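Local coordinates for glyoxalase family protein (Listeria monocytogenes, PDB 2P7O) that catalyses the hydration of the antibiotic fosfomycin with the help of a bound manganese ion and thereby confers resistance to it, at residues L10-L15 with F109-N114. Sequence-based numbering, arbitrary orientation.
Sequences LIVKDL and FYDFDN
The carboxylate of D113 accepts a hydrogen bond from K13 N and meets the next amide, D14 N, through a water, where the chain leaves strand 4-12. The direct bond, from K13 N to D113 OD1, is 2.9 Å long; its N-H...O angle of 173° makes it nearly straight, although the donor stands 50° out of the carboxylate plane. The water donates to D113 OD2 at 2.6 Å and accepts from D14 N. Each carboxylate oxygen therefore has its own partner, which should limit the rotation of the group.

V12 makes van der Waals contact with the D113 carboxylate, its side chain crossing that of D113 at about a right angle. V12 CB lies 3.4 Å from D113 OD2, and V12 CG1, anti to its carbonyl carbon (chi1 -60°), also packs against this oxygen. T18 of helix 15-26 touches both side chains.

Within 109-114, D111 OD2 accepts from D113 N at 2.9 Å, the criterion for an Asx turn. D111 OD1 is hydrogen-bonded to H115 ND1, so the two D111 oxygens pair within 111-115.

D14 is the N-cap of helix 15-26, its OD1 accepting from K17 N. Through D113, the turn between strand 4-12, an outer strand of one mixed sheet, and helix 15-26 is tied to the loop between strands 106-110 and 116-120 of the other sheet, joining the two βαβββ-type halves characteristic of the glyoxalase (vicinal oxygen chelate) fold.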
ATOM      1  N   LEU A  10       7.235   2.851   2.231  1.00 18.59           N
ATOM      2  CA  LEU A  10       7.271   2.000   3.419  1.00 17.95           C
ATOM      3  C   LEU A  10       8.376   2.470   4.351  1.00 19.12           C
ATOM      4  O   LEU A  10       9.469   2.750   3.809  1.00 20.52           O
ATOM      5  CB  LEU A  10       7.478   0.515   3.041  1.00 19.14           C
ATOM      6  CG  LEU A  10       6.249   0.027   2.230  1.00 18.80           C
ATOM      7  CD1 LEU A  10       6.339  -1.457   1.900  1.00 22.44           C
ATOM      8  CD2 LEU A  10       4.906   0.289   2.911  1.00 22.76           C
ATOM      9  N   ILE A  11       8.113   2.489   5.661  1.00 16.39           N
ATOM     10  CA  ILE A  11       9.162   2.884   6.639  1.00 18.68           C
ATOM     11  C   ILE A  11       9.760   1.608   7.257  1.00 18.35           C
ATOM     12  O   ILE A  11       9.054   0.627   7.554  1.00 18.29           O
ATOM     13  CB  ILE A  11       8.601   3.733   7.799  1.00 18.60           C
ATOM     14  CG1 ILE A  11       7.795   4.946   7.306  1.00 23.07           C
ATOM     15  CG2 ILE A  11       9.758   4.163   8.698  1.00 20.50           C
ATOM     16  CD1 ILE A  11       8.698   5.943   6.584  1.00 25.62           C
ATOM     17  N   VAL A  12      11.101   1.586   7.278  1.00 18.85           N
ATOM     18  CA  VAL A  12      11.788   0.376   7.678  1.00 20.36           C
ATOM     19  C   VAL A  12      13.029   0.682   8.520  1.00 18.77           C
ATOM     20  O   VAL A  12      13.638   1.739   8.407  1.00 23.53           O
ATOM     21  CB  VAL A  12      12.259  -0.481   6.495  1.00 19.85           C
ATOM     22  CG1 VAL A  12      11.082  -0.922   5.640  1.00 17.02           C
ATOM     23  CG2 VAL A  12      13.334   0.235   5.689  1.00 17.55           C
ATOM     24  N   LYS A  13      13.405  -0.259   9.384  1.00 19.60           N
ATOM     25  CA  LYS A  13      14.533  -0.051  10.267  1.00 20.65           C
ATOM     26  C   LYS A  13      15.895  -0.060   9.592  1.00 22.98           C
ATOM     27  O   LYS A  13      16.804   0.734   9.927  1.00 23.86           O
ATOM     28  CB  LYS A  13      14.533  -1.115  11.398  1.00 25.82           C
ATOM     29  CG  LYS A  13      15.646  -0.883  12.402  1.00 25.96           C
ATOM     30  CD  LYS A  13      15.067  -0.830  13.788  1.00 35.79           C
ATOM     31  CE  LYS A  13      16.043  -0.242  14.813  1.00 40.91           C
ATOM     32  NZ  LYS A  13      15.552   1.122  15.203  1.00 54.50           N
ATOM     33  N   ASP A  14      15.987  -0.984   8.653  1.00 23.89           N
ATOM     34  CA  ASP A  14      17.294  -1.214   8.017  1.00 21.76           C
ATOM     35  C   ASP A  14      17.094  -1.300   6.510  1.00 21.08           C
ATOM     36  O   ASP A  14      16.589  -2.297   6.004  1.00 22.01           O
ATOM     37  CB  ASP A  14      17.804  -2.519   8.615  1.00 20.67           C
ATOM     38  CG  ASP A  14      19.138  -2.996   8.091  1.00 19.64           C
ATOM     39  OD1 ASP A  14      19.442  -2.753   6.898  1.00 22.45           O
ATOM     40  OD2 ASP A  14      19.957  -3.388   8.959  1.00 22.77           O
ATOM     41  N   LEU A  15      17.490  -0.252   5.814  1.00 23.29           N
ATOM     42  CA  LEU A  15      17.424  -0.166   4.361  1.00 22.27           C
ATOM     43  C   LEU A  15      18.204  -1.286   3.655  1.00 22.43           C
ATOM     44  O   LEU A  15      17.795  -1.686   2.548  1.00 21.61           O
ATOM     45  CB  LEU A  15      18.079   1.160   3.956  1.00 29.30           C
ATOM     46  CG  LEU A  15      18.435   1.362   2.499  1.00 34.29           C
ATOM     47  CD1 LEU A  15      17.260   1.072   1.564  1.00 55.75           C
ATOM     48  CD2 LEU A  15      18.918   2.790   2.219  1.00 54.38           C
ATOM     49  N   PHE A 109       3.261 -13.353   3.326  1.00 19.66           N
ATOM     50  CA  PHE A 109       4.534 -13.370   4.032  1.00 21.81           C
ATOM     51  C   PHE A 109       4.893 -11.955   4.467  1.00 21.48           C
ATOM     52  O   PHE A 109       4.337 -10.943   3.997  1.00 21.67           O
ATOM     53  CB  PHE A 109       5.653 -13.971   3.150  1.00 19.64           C
ATOM     54  CG  PHE A 109       5.834 -13.214   1.834  1.00 18.02           C
ATOM     55  CD1 PHE A 109       6.892 -12.358   1.584  1.00 16.27           C
ATOM     56  CD2 PHE A 109       4.913 -13.408   0.833  1.00 17.17           C
ATOM     57  CE1 PHE A 109       7.026 -11.687   0.379  1.00 17.91           C
ATOM     58  CE2 PHE A 109       5.020 -12.793  -0.404  1.00 17.69           C
ATOM     59  CZ  PHE A 109       6.091 -11.963  -0.639  1.00 19.91           C
ATOM     60  N   TYR A 110       5.751 -11.800   5.459  1.00 22.60           N
ATOM     61  CA  TYR A 110       6.060 -10.462   5.974  1.00 20.40           C
ATOM     62  C   TYR A 110       7.449 -10.049   5.522  1.00 21.74           C
ATOM     63  O   TYR A 110       8.176 -10.937   5.083  1.00 22.40           O
ATOM     64  CB  TYR A 110       6.136 -10.477   7.537  1.00 22.23           C
ATOM     65  CG  TYR A 110       4.797 -10.862   8.109  1.00 23.63           C
ATOM     66  CD1 TYR A 110       4.466 -12.227   8.165  1.00 24.64           C
ATOM     67  CD2 TYR A 110       3.867  -9.901   8.499  1.00 23.56           C
ATOM     68  CE1 TYR A 110       3.234 -12.605   8.670  1.00 28.21           C
ATOM     69  CE2 TYR A 110       2.614 -10.314   8.992  1.00 25.17           C
ATOM     70  CZ  TYR A 110       2.321 -11.644   9.049  1.00 25.03           C
ATOM     71  OH  TYR A 110       1.112 -12.057   9.557  1.00 27.74           O
ATOM     72  N   ASP A 111       7.767  -8.754   5.644  1.00 20.24           N
ATOM     73  CA  ASP A 111       9.169  -8.379   5.386  1.00 20.94           C
ATOM     74  C   ASP A 111       9.933  -8.431   6.707  1.00 23.10           C
ATOM     75  O   ASP A 111       9.585  -9.260   7.559  1.00 25.11           O
ATOM     76  CB  ASP A 111       9.337  -7.025   4.707  1.00 23.21           C
ATOM     77  CG  ASP A 111       8.686  -5.871   5.464  1.00 22.08           C
ATOM     78  OD1 ASP A 111       8.822  -4.705   4.970  1.00 22.32           O
ATOM     79  OD2 ASP A 111       8.106  -6.114   6.525  1.00 17.14           O
ATOM     80  N   PHE A 112      10.897  -7.546   6.877  1.00 20.88           N
ATOM     81  CA  PHE A 112      11.635  -7.537   8.151  1.00 23.39           C
ATOM     82  C   PHE A 112      11.069  -6.472   9.082  1.00 23.17           C
ATOM     83  O   PHE A 112      11.654  -6.247  10.140  1.00 30.59           O
ATOM     84  CB  PHE A 112      13.109  -7.219   7.861  1.00 21.26           C
ATOM     85  CG  PHE A 112      13.822  -8.286   7.036  1.00 21.12           C
ATOM     86  CD1 PHE A 112      14.296  -8.079   5.750  1.00 24.25           C
ATOM     87  CD2 PHE A 112      14.036  -9.546   7.584  1.00 20.49           C
ATOM     88  CE1 PHE A 112      14.936  -9.078   5.046  1.00 24.26           C
ATOM     89  CE2 PHE A 112      14.671 -10.554   6.875  1.00 22.27           C
ATOM     90  CZ  PHE A 112      15.162 -10.321   5.605  1.00 22.74           C
ATOM     91  N   ASP A 113       9.946  -5.846   8.707  1.00 23.20           N
ATOM     92  CA  ASP A 113       9.441  -4.709   9.505  1.00 19.31           C
ATOM     93  C   ASP A 113       7.927  -4.821   9.691  1.00 21.14           C
ATOM     94  O   ASP A 113       7.231  -3.771   9.718  1.00 22.27           O
ATOM     95  CB  ASP A 113       9.769  -3.406   8.734  1.00 17.86           C
ATOM     96  CG  ASP A 113      11.284  -3.214   8.714  1.00 18.12           C
ATOM     97  OD1 ASP A 113      11.849  -2.702   9.711  1.00 22.79           O
ATOM     98  OD2 ASP A 113      11.952  -3.615   7.728  1.00 22.58           O
ATOM     99  N   ASN A 114       7.418  -6.060   9.841  1.00 21.78           N
ATOM    100  CA  ASN A 114       5.985  -6.215  10.092  1.00 21.31           C
ATOM    101  C   ASN A 114       5.061  -5.639   9.040  1.00 18.75           C
ATOM    102  O   ASN A 114       3.876  -5.437   9.331  1.00 22.01           O
ATOM    103  CB  ASN A 114       5.537  -5.716  11.470  1.00 25.46           C
ATOM    104  CG  ASN A 114       6.034  -6.627  12.588  1.00 26.50           C
ATOM    105  OD1 ASN A 114       5.896  -6.252  13.762  1.00 37.82           O
ATOM    106  ND2 ASN A 114       6.645  -7.747  12.265  1.00 31.66           N
TER
HETATM  107  O   HOH W   1      14.508  -3.323   7.838  1.00 21.74           O